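Local coordinates for protein NADPH-dependent aldehyde reductase YqhD (Escherichia coli, PDB 4QGS) that reduces a broad range of short-chain aldehydes to alcohols with NADPH, using one zinc ion per subunit, at residues 43-48 against 59-64; 69-74 against 89-94; 222-227 against 269-274. All blocks are in the same frame, centred on the assembly; numbering follows the deposited sequence. Where two conformers were deposited one is given.

How the contacts relate
Contacts 1 and 2 belong to one parallel sheet, and contact 3 lies on the other side of the chain's centre. Contact 1 is buried and packs helix 57-64 on strand 42-46. Contact 2 is nearer the surface and packs helix 82-95 on strand 69-73. These two strands are neighbours, joined by backbone bonds such as V43 O to L71 N (2.7 Å), and the two helices lie on opposite faces of the sheet. Both contacts are purely apolar. Contact 3 is in the helical half, with its nearest atoms about 27 Å from contact 1. It is partly buried and ties a loop to a helix through an amide hydrogen bond.

Contact 1 (43-48 against 59-64); sequences VLITYG and DQVLDA
No ring, amide or carboxylate takes part where I45 meets V61 and L62, so there are no faces or edges to pack, only methyl groups. The contact lies inside a beta-alpha-beta crossover of the Rossmann-like N-terminal half. Strand 42-46 leads through helix 57-64 to the neighbouring parallel strand 69-73, and I45 is the strand residue that receives the helix. Its CA lies 8.9 Å from the CA of V61.

The side chain of I45 points at the helix. Its CG1 sits beside the backbone N (chi1 -62°), and the chain then runs straight on (chi2 -177°). This carries CD1 out toward the helix as the single atom of I45 that does the touching. I45 and V61 approach tip to tip. V61 offers CG1, the branch anti to its own backbone N. L62 starts from the flank of the helix, and its chain crosses that of I45 at a slant, bringing CD2 in. The packing is close but small: 100 Å² is buried, both sides summed.

The surroundings complete the layer between sheet and helix. I45 also packs on V70 of strand 69-73 and on V103 of strand 99-104, so it sits between two neighbouring strands. V61 touches L101 of strand 99-104, and L62 reaches E72. The helix runs close to the cofactor cleft. Q60 OE1 is hydrogen-bonded to the hydroxyl of Y190, an NADP(+)-binding residue, and the side chain of V61 is about 6 Å from that of Y190.

At the centre, I45 CD1 lies 3.8 Å from V61 CG1 and 3.7 Å from L62 CD2. It rests in the notch formed by the two methyls, V61 CG1 and L62 CD2, which are 5.5 Å apart.

Contact 2 (69-74 against 89-94); sequences DVLEFG and VKLVRE
A beta-alpha-beta unit of the Rossmann-like sheet holds this contact: strand 69-73 is followed by helix 82-95, which packs back on the sheet before strand 99-104. The helix contributes L91, and the strand contributes L71 and F73. These strand residues are two apart, so both side chains point to the same face of the sheet, toward the helix.

L91 divides its two methyls between them. Its CG is anti to the backbone N (chi1 -176°), which directs the fork at the strand. One branch, CD2, meets L71 CD2 at 4.0 Å, and these two side chains cross at a slant. The other branch, CD1, lies 4.1 Å from F73 CD1. This methyl stands at the edge of the F73 ring, near its plane, and not over a face. F73 and L91 run past each other in opposite directions. Both contacts are at normal van der Waals distance, and 127 Å² is buried, both sides summed. No hydrogen bond crosses between the segments.

Within the helix, K90 NZ and E94 OE1 form a salt bridge at 3.4 Å, one helical turn apart, and the hydrogen bond within it is weak.

Strand 69-73 is the outermost strand at this end of the sheet within the chain. Its inner neighbour is strand 42-46, whose L44 packs against L71, F73 and V92 and so joins both elements. T84 and A88 of helix 82-95 also touch F73, and Q95 touches L71. On the other face of the sheet, V70 reaches L62 of helix 57-64, and E72 reaches L58.

Contact 3 (222-227 against 269-274); sequences KIQDRF and AGVPQD
Q224 carries this contact, reaching from the start of helix 222-244 to A269 and V271 in the loop before helix 276-288. Both elements belong to the helical C-terminal half that holds the zinc site. At the base of the side chain, Q224 CB packs on V271 CG1 at 3.8 Å. The next atom, CG, keeps the same neighbour, with V271 CG1 at 3.9 Å, and also comes 3.6 Å from A269 O. The two side chains meet at a slant here, so the aliphatic part of Q224 lies against one methyl of V271.

The chain then bends sharply (chi2 92°), which turns the amide toward the loop backbone. CD is 3.7 Å from A269 O. At the tip, NE2 donates a hydrogen bond to A269 O of 2.8 Å. The bond is almost perfectly straight, at 179° at the hydrogen. The acceptor lies in the amide plane of Q224, and the donor comes almost head-on to the carbonyl, with a C=O...N angle of 166°. A hydrogen bond this well aligned favours this rotation of the amide. It also satisfies a backbone carbonyl in a segment that has no regular secondary structure. G270, with a positive phi, follows A269 and leads to V271, so the loop presents a polar and an apolar partner to one side chain.

The side chain of V271 is about 12 Å from that of the zinc ligand H209, so this is structural packing outside the metal site. V271 also touches A221, just before helix 222-244. G270 is bonded through its backbone to N13 near the N-terminus. D225 forms a salt bridge with K314 of helix 312-323, and D274 OD1 accepts a hydrogen bond from A276 N at the start of helix 276-288, which carries the zinc ligand H278.

Contact 1 (43-48 against 59-64)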
loop_
_atom_site.group_PDB
_atom_site.type_symbol
_atom_site.label_atom_id
_atom_site.label_comp_id
_atom_site.label_asym_id
_atom_site.label_seq_id
_atom_site.Cartn_x
_atom_site.Cartn_y
_atom_site.Cartn_z
ATOM N N VAL A 43 -25.318 -7.786 7.118
ATOM C CA VAL A 43 -24.063 -7.086 6.865
ATOM C C VAL A 43 -23.250 -6.914 8.139
ATOM O O VAL A 43 -23.759 -6.426 9.137
ATOM C CB VAL A 43 -24.313 -5.682 6.260
ATOM C CG1 VAL A 43 -22.993 -4.984 5.951
ATOM C CG2 VAL A 43 -25.188 -5.765 5.009
ATOM N N LEU A 44 -21.983 -7.317 8.108
ATOM C CA LEU A 44 -21.069 -6.956 9.186
ATOM C C LEU A 44 -20.138 -5.837 8.723
ATOM O O LEU A 44 -19.340 -6.018 7.795
ATOM C CB LEU A 44 -20.245 -8.164 9.653
ATOM C CG LEU A 44 -19.267 -7.848 10.793
ATOM C CD1 LEU A 44 -20.001 -7.472 12.064
ATOM C CD2 LEU A 44 -18.319 -9.021 11.043
ATOM N N ILE A 45 -20.263 -4.686 9.369
ATOM C CA ILE A 45 -19.373 -3.552 9.160
ATOM C C ILE A 45 -18.151 -3.688 10.068
ATOM O O ILE A 45 -18.289 -3.772 11.280
ATOM C CB ILE A 45 -20.074 -2.228 9.473
ATOM C CG1 ILE A 45 -21.268 -2.023 8.547
ATOM C CG2 ILE A 45 -19.083 -1.052 9.392
ATOM C CD1 ILE A 45 -21.959 -0.684 8.775
ATOM N N THR A 46 -16.964 -3.720 9.474
ATOM C CA THR A 46 -15.736 -3.837 10.252
ATOM C C THR A 46 -14.969 -2.521 10.239
ATOM O O THR A 46 -14.981 -1.796 9.247
ATOM C CB THR A 46 -14.841 -4.953 9.709
ATOM O OG1 THR A 46 -14.508 -4.659 8.350
ATOM C CG2 THR A 46 -15.555 -6.296 9.764
ATOM N N TYR A 47 -14.304 -2.198 11.343
ATOM C CA TYR A 47 -13.463 -1.008 11.357
ATOM C C TYR A 47 -12.331 -1.122 12.370
ATOM O O TYR A 47 -12.204 -2.131 13.068
ATOM C CB TYR A 47 -14.287 0.245 11.633
ATOM C CG TYR A 47 -15.115 0.203 12.899
ATOM C CD1 TYR A 47 -14.591 0.636 14.111
ATOM C CD2 TYR A 47 -16.428 -0.247 12.878
ATOM C CE1 TYR A 47 -15.353 0.607 15.270
ATOM C CE2 TYR A 47 -17.193 -0.279 14.026
ATOM C CZ TYR A 47 -16.652 0.147 15.217
ATOM O OH TYR A 47 -17.416 0.114 16.362
ATOM N N GLY A 48 -11.515 -0.076 12.434
ATOM C CA GLY A 48 -10.274 -0.121 13.181
ATOM C C GLY A 48 -10.384 0.464 14.570
ATOM O O GLY A 48 -11.159 -0.019 15.395
ATOM N N ASP A 59 -21.085 6.907 10.567
ATOM C CA ASP A 59 -22.482 7.339 10.582
ATOM C C ASP A 59 -23.059 7.463 9.168
ATOM O O ASP A 59 -24.241 7.168 8.946
ATOM C CB ASP A 59 -22.635 8.669 11.327
ATOM C CG ASP A 59 -22.491 8.519 12.836
ATOM O OD1 ASP A 59 -22.725 7.414 13.372
ATOM O OD2 ASP A 59 -22.157 9.525 13.492
ATOM N N GLN A 60 -22.238 7.889 8.207
ATOM C CA GLN A 60 -22.711 7.980 6.821
ATOM C C GLN A 60 -22.957 6.598 6.248
ATOM O O GLN A 60 -23.905 6.406 5.492
ATOM C CB GLN A 60 -21.729 8.746 5.925
ATOM C CG GLN A 60 -21.691 10.251 6.172
ATOM C CD GLN A 60 -20.898 11.014 5.121
ATOM O OE1 GLN A 60 -20.660 10.517 4.021
ATOM N NE2 GLN A 60 -20.484 12.229 5.461
ATOM N N VAL A 61 -22.105 5.639 6.602
ATOM C CA VAL A 61 -22.313 4.267 6.163
ATOM C C VAL A 61 -23.598 3.706 6.775
ATOM O O VAL A 61 -24.424 3.117 6.076
ATOM C CB VAL A 61 -21.112 3.368 6.523
ATOM C CG1 VAL A 61 -21.394 1.924 6.126
ATOM C CG2 VAL A 61 -19.861 3.883 5.821
ATOM N N LEU A 62 -23.775 3.911 8.074
ATOM C CA LEU A 62 -24.972 3.434 8.763
ATOM C C LEU A 62 -26.229 4.060 8.163
ATOM O O LEU A 62 -27.221 3.362 7.927
ATOM C CB LEU A 62 -24.878 3.724 10.264
ATOM C CG LEU A 62 -23.787 2.921 10.974
ATOM C CD1 LEU A 62 -23.623 3.383 12.410
ATOM C CD2 LEU A 62 -24.083 1.422 10.923
ATOM N N ASP A 63 -26.180 5.358 7.878
ATOM C CA ASP A 63 -27.318 6.028 7.236
ATOM C C ASP A 63 -27.605 5.484 5.838
ATOM O O ASP A 63 -28.765 5.296 5.466
ATOM C CB ASP A 63 -27.091 7.540 7.154
ATOM C CG ASP A 63 -28.136 8.237 6.300
ATOM O OD1 ASP A 63 -27.904 8.415 5.083
ATOM O OD2 ASP A 63 -29.204 8.588 6.839
ATOM N N ALA A 64 -26.556 5.225 5.061
ATOM C CA ALA A 64 -26.738 4.708 3.710
ATOM C C ALA A 64 -27.440 3.356 3.723
ATOM O O ALA A 64 -28.165 3.018 2.780
ATOM C CB ALA A 64 -25.393 4.590 2.995
#

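Contact 2 (69-74 against 89-94)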
loop_
_atom_site.group_PDB
_atom_site.type_symbol
_atom_site.label_atom_id
_atom_site.label_comp_id
_atom_site.label_asym_id
_atom_site.label_seq_id
_atom_site.Cartn_x
_atom_site.Cartn_y
_atom_site.Cartn_z
ATOM N N ASP A 69 -30.210 -5.071 7.649
ATOM C CA ASP A 69 -29.770 -5.851 8.797
ATOM C C ASP A 69 -28.259 -5.677 8.968
ATOM O O ASP A 69 -27.474 -6.378 8.325
ATOM C CB ASP A 69 -30.164 -7.315 8.578
ATOM C CG ASP A 69 -29.926 -8.183 9.792
ATOM O OD1 ASP A 69 -29.563 -7.661 10.862
ATOM O OD2 ASP A 69 -30.139 -9.403 9.670
ATOM N N VAL A 70 -27.868 -4.733 9.813
ATOM C CA VAL A 70 -26.466 -4.358 9.956
ATOM C C VAL A 70 -25.911 -4.622 11.361
ATOM O O VAL A 70 -26.534 -4.269 12.371
ATOM C CB VAL A 70 -26.266 -2.866 9.609
ATOM C CG1 VAL A 70 -24.816 -2.457 9.808
ATOM C CG2 VAL A 70 -26.723 -2.585 8.179
ATOM N N LEU A 71 -24.735 -5.252 11.414
ATOM C CA LEU A 71 -24.004 -5.497 12.658
ATOM C C LEU A 71 -22.648 -4.803 12.569
ATOM O O LEU A 71 -22.214 -4.431 11.474
ATOM C CB LEU A 71 -23.809 -6.996 12.905
ATOM C CG LEU A 71 -24.939 -7.868 13.462
ATOM C CD1 LEU A 71 -26.213 -7.753 12.645
ATOM C CD2 LEU A 71 -24.477 -9.319 13.517
ATOM N N GLU A 72 -21.973 -4.639 13.706
ATOM C CA GLU A 72 -20.679 -3.960 13.726
ATOM C C GLU A 72 -19.599 -4.775 14.434
ATOM O O GLU A 72 -19.883 -5.504 15.380
ATOM C CB GLU A 72 -20.795 -2.597 14.405
ATOM C CG GLU A 72 -21.812 -1.649 13.798
ATOM C CD GLU A 72 -21.797 -0.291 14.486
ATOM O OE1 GLU A 72 -22.741 0.500 14.288
ATOM O OE2 GLU A 72 -20.831 -0.017 15.231
ATOM N N PHE A 73 -18.363 -4.644 13.964
ATOM C CA PHE A 73 -17.215 -5.252 14.626
ATOM C C PHE A 73 -16.000 -4.357 14.452
ATOM O O PHE A 73 -15.466 -4.249 13.355
ATOM C CB PHE A 73 -16.922 -6.649 14.064
ATOM C CG PHE A 73 -15.771 -7.351 14.747
ATOM C CD1 PHE A 73 -16.002 -8.234 15.792
ATOM C CD2 PHE A 73 -14.463 -7.124 14.349
ATOM C CE1 PHE A 73 -14.953 -8.881 16.419
ATOM C CE2 PHE A 73 -13.406 -7.765 14.980
ATOM C CZ PHE A 73 -13.655 -8.645 16.014
ATOM N N GLY A 74 -15.552 -3.726 15.529
ATOM C CA GLY A 74 -14.419 -2.825 15.438
ATOM C C GLY A 74 -13.210 -3.363 16.171
ATOM O O GLY A 74 -13.222 -4.495 16.655
ATOM N N VAL A 89 -14.535 -13.902 12.764
ATOM C CA VAL A 89 -14.925 -15.103 12.029
ATOM C C VAL A 89 -15.958 -15.872 12.846
ATOM O O VAL A 89 -16.910 -16.434 12.299
ATOM C CB VAL A 89 -13.703 -15.998 11.709
ATOM C CG1 VAL A 89 -14.138 -17.361 11.174
ATOM C CG2 VAL A 89 -12.793 -15.305 10.704
ATOM N N LYS A 90 -15.769 -15.866 14.162
ATOM C CA LYS A 90 -16.712 -16.474 15.095
ATOM C C LYS A 90 -18.093 -15.822 15.009
ATOM O O LYS A 90 -19.100 -16.507 14.809
ATOM C CB LYS A 90 -16.184 -16.375 16.529
ATOM C CG LYS A 90 -16.873 -17.315 17.513
ATOM C CD LYS A 90 -17.284 -16.602 18.796
ATOM C CE LYS A 90 -18.288 -15.494 18.525
ATOM N NZ LYS A 90 -18.773 -14.853 19.779
ATOM N N LEU A 91 -18.131 -14.501 15.169
ATOM C CA LEU A 91 -19.382 -13.748 15.109
ATOM C C LEU A 91 -20.075 -13.969 13.766
ATOM O O LEU A 91 -21.289 -14.171 13.712
ATOM C CB LEU A 91 -19.119 -12.251 15.346
ATOM C CG LEU A 91 -20.255 -11.220 15.428
ATOM C CD1 LEU A 91 -19.750 -9.961 16.108
ATOM C CD2 LEU A 91 -20.819 -10.853 14.067
ATOM N N VAL A 92 -19.297 -13.933 12.689
ATOM C CA VAL A 92 -19.836 -14.073 11.344
ATOM C C VAL A 92 -20.609 -15.378 11.150
ATOM O O VAL A 92 -21.743 -15.371 10.669
ATOM C CB VAL A 92 -18.717 -13.996 10.287
ATOM C CG1 VAL A 92 -19.173 -14.612 8.990
ATOM C CG2 VAL A 92 -18.287 -12.552 10.075
ATOM N N ARG A 93 -20.003 -16.499 11.524
ATOM C CA ARG A 93 -20.650 -17.788 11.318
ATOM C C ARG A 93 -21.793 -18.004 12.311
ATOM O O ARG A 93 -22.786 -18.658 11.991
ATOM C CB ARG A 93 -19.628 -18.923 11.416
ATOM C CG ARG A 93 -19.084 -19.163 12.805
ATOM C CD ARG A 93 -18.244 -20.418 12.829
ATOM N NE ARG A 93 -17.054 -20.277 11.999
ATOM C CZ ARG A 93 -16.338 -21.299 11.542
ATOM N NH1 ARG A 93 -16.699 -22.545 11.824
ATOM N NH2 ARG A 93 -15.267 -21.075 10.793
ATOM N N GLU A 94 -21.652 -17.437 13.505
ATOM C CA GLU A 94 -22.665 -17.553 14.547
ATOM C C GLU A 94 -23.920 -16.760 14.200
ATOM O O GLU A 94 -25.041 -17.231 14.394
ATOM C CB GLU A 94 -22.102 -17.071 15.884
ATOM C CG GLU A 94 -22.163 -18.096 17.001
ATOM C CD GLU A 94 -21.230 -17.757 18.150
ATOM O OE1 GLU A 94 -21.441 -16.711 18.800
ATOM O OE2 GLU A 94 -20.287 -18.537 18.401
#

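Contact 3 (222-227 against 269-274)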
loop_
_atom_site.group_PDB
_atom_site.type_symbol
_atom_site.label_atom_id
_atom_site.label_comp_id
_atom_site.label_asym_id
_atom_site.label_seq_id
_atom_site.Cartn_x
_atom_site.Cartn_y
_atom_site.Cartn_z
ATOM N N LYS A 222 5.520 0.304 -23.473
ATOM C CA LYS A 222 5.260 1.738 -23.576
ATOM C C LYS A 222 4.069 2.212 -22.753
ATOM O O LYS A 222 4.131 3.282 -22.142
ATOM C CB LYS A 222 5.044 2.149 -25.045
ATOM C CG LYS A 222 6.321 2.099 -25.891
ATOM C CD LYS A 222 6.100 2.773 -27.256
ATOM C CE LYS A 222 7.384 2.867 -28.066
ATOM N NZ LYS A 222 7.965 1.541 -28.421
ATOM N N ILE A 223 2.980 1.447 -22.746
ATOM C CA ILE A 223 1.791 1.870 -21.993
ATOM C C ILE A 223 2.110 1.872 -20.495
ATOM O O ILE A 223 1.812 2.851 -19.769
ATOM C CB ILE A 223 0.584 0.960 -22.280
ATOM C CG1 ILE A 223 0.052 1.223 -23.698
ATOM C CG2 ILE A 223 -0.514 1.157 -21.235
ATOM C CD1 ILE A 223 -0.533 2.605 -23.866
ATOM N N GLN A 224 2.734 0.791 -20.038
ATOM C CA GLN A 224 3.133 0.690 -18.628
ATOM C C GLN A 224 4.038 1.838 -18.212
ATOM O O GLN A 224 3.849 2.425 -17.126
ATOM C CB GLN A 224 3.819 -0.655 -18.356
ATOM C CG GLN A 224 2.889 -1.855 -18.466
ATOM C CD GLN A 224 2.881 -2.481 -19.872
ATOM O OE1 GLN A 224 2.949 -1.780 -20.885
ATOM N NE2 GLN A 224 2.826 -3.812 -19.922
ATOM N N ASP A 225 5.015 2.163 -19.056
ATOM C CA ASP A 225 5.900 3.296 -18.804
ATOM C C ASP A 225 5.144 4.622 -18.776
ATOM O O ASP A 225 5.323 5.419 -17.852
ATOM C CB ASP A 225 7.023 3.378 -19.843
ATOM C CG ASP A 225 8.124 2.344 -19.618
ATOM O OD1 ASP A 225 8.263 1.809 -18.489
ATOM O OD2 ASP A 225 8.872 2.078 -20.588
ATOM N N ARG A 226 4.304 4.871 -19.780
ATOM C CA ARG A 226 3.561 6.127 -19.816
ATOM C C ARG A 226 2.638 6.261 -18.604
ATOM O O ARG A 226 2.465 7.353 -18.072
ATOM C CB ARG A 226 2.726 6.248 -21.100
ATOM C CG ARG A 226 3.510 6.515 -22.367
ATOM C CD ARG A 226 4.251 7.852 -22.354
ATOM N NE ARG A 226 4.889 8.109 -23.653
ATOM C CZ ARG A 226 5.590 9.198 -23.954
ATOM N NH1 ARG A 226 5.722 10.180 -23.059
ATOM N NH2 ARG A 226 6.139 9.316 -25.166
ATOM N N PHE A 227 2.016 5.161 -18.192
ATOM C CA PHE A 227 1.036 5.255 -17.108
ATOM C C PHE A 227 1.763 5.506 -15.786
ATOM O O PHE A 227 1.327 6.336 -14.972
ATOM C CB PHE A 227 0.187 3.991 -17.028
ATOM C CG PHE A 227 -0.907 3.908 -18.079
ATOM C CD1 PHE A 227 -0.908 4.732 -19.191
ATOM C CD2 PHE A 227 -1.939 2.998 -17.928
ATOM C CE1 PHE A 227 -1.925 4.648 -20.141
ATOM C CE2 PHE A 227 -2.964 2.908 -18.874
ATOM C CZ PHE A 227 -2.952 3.737 -19.973
ATOM N N ALA A 269 1.963 -4.899 -14.682
ATOM C CA ALA A 269 1.682 -6.085 -15.483
ATOM C C ALA A 269 2.654 -6.176 -16.640
ATOM O O ALA A 269 2.682 -5.303 -17.506
ATOM C CB ALA A 269 0.239 -6.064 -15.993
ATOM N N GLY A 270 3.465 -7.228 -16.630
ATOM C CA GLY A 270 4.379 -7.509 -17.725
ATOM C C GLY A 270 5.701 -6.758 -17.731
ATOM O O GLY A 270 6.380 -6.710 -18.767
ATOM N N VAL A 271 6.079 -6.178 -16.589
ATOM C CA VAL A 271 7.328 -5.437 -16.496
ATOM C C VAL A 271 8.136 -5.896 -15.282
ATOM O O VAL A 271 7.574 -6.466 -14.343
ATOM C CB VAL A 271 7.078 -3.921 -16.416
ATOM C CG1 VAL A 271 6.409 -3.430 -17.714
ATOM C CG2 VAL A 271 6.220 -3.584 -15.228
ATOM N N PRO A 272 9.458 -5.666 -15.309
ATOM C CA PRO A 272 10.293 -6.085 -14.174
ATOM C C PRO A 272 9.891 -5.333 -12.928
ATOM O O PRO A 272 9.449 -4.184 -13.019
ATOM C CB PRO A 272 11.715 -5.702 -14.605
ATOM C CG PRO A 272 11.644 -5.552 -16.091
ATOM C CD PRO A 272 10.262 -5.059 -16.382
ATOM N N GLN A 273 9.998 -5.978 -11.777
ATOM C CA GLN A 273 9.676 -5.277 -10.536
ATOM C C GLN A 273 10.801 -5.444 -9.551
ATOM O O GLN A 273 11.439 -6.488 -9.496
ATOM C CB GLN A 273 8.363 -5.785 -9.959
ATOM C CG GLN A 273 7.173 -5.515 -10.902
ATOM C CD GLN A 273 5.842 -5.855 -10.298
ATOM O OE1 GLN A 273 5.704 -5.961 -9.080
ATOM N NE2 GLN A 273 4.838 -6.036 -11.154
ATOM N N ASP A 274 11.024 -4.401 -8.758
ATOM C CA ASP A 274 12.176 -4.325 -7.876
ATOM C C ASP A 274 11.771 -4.779 -6.471
ATOM O O ASP A 274 11.916 -5.950 -6.124
ATOM C CB ASP A 274 12.716 -2.889 -7.897
ATOM C CG ASP A 274 13.983 -2.705 -7.062
ATOM O OD1 ASP A 274 14.335 -3.610 -6.292
ATOM O OD2 ASP A 274 14.604 -1.630 -7.186
#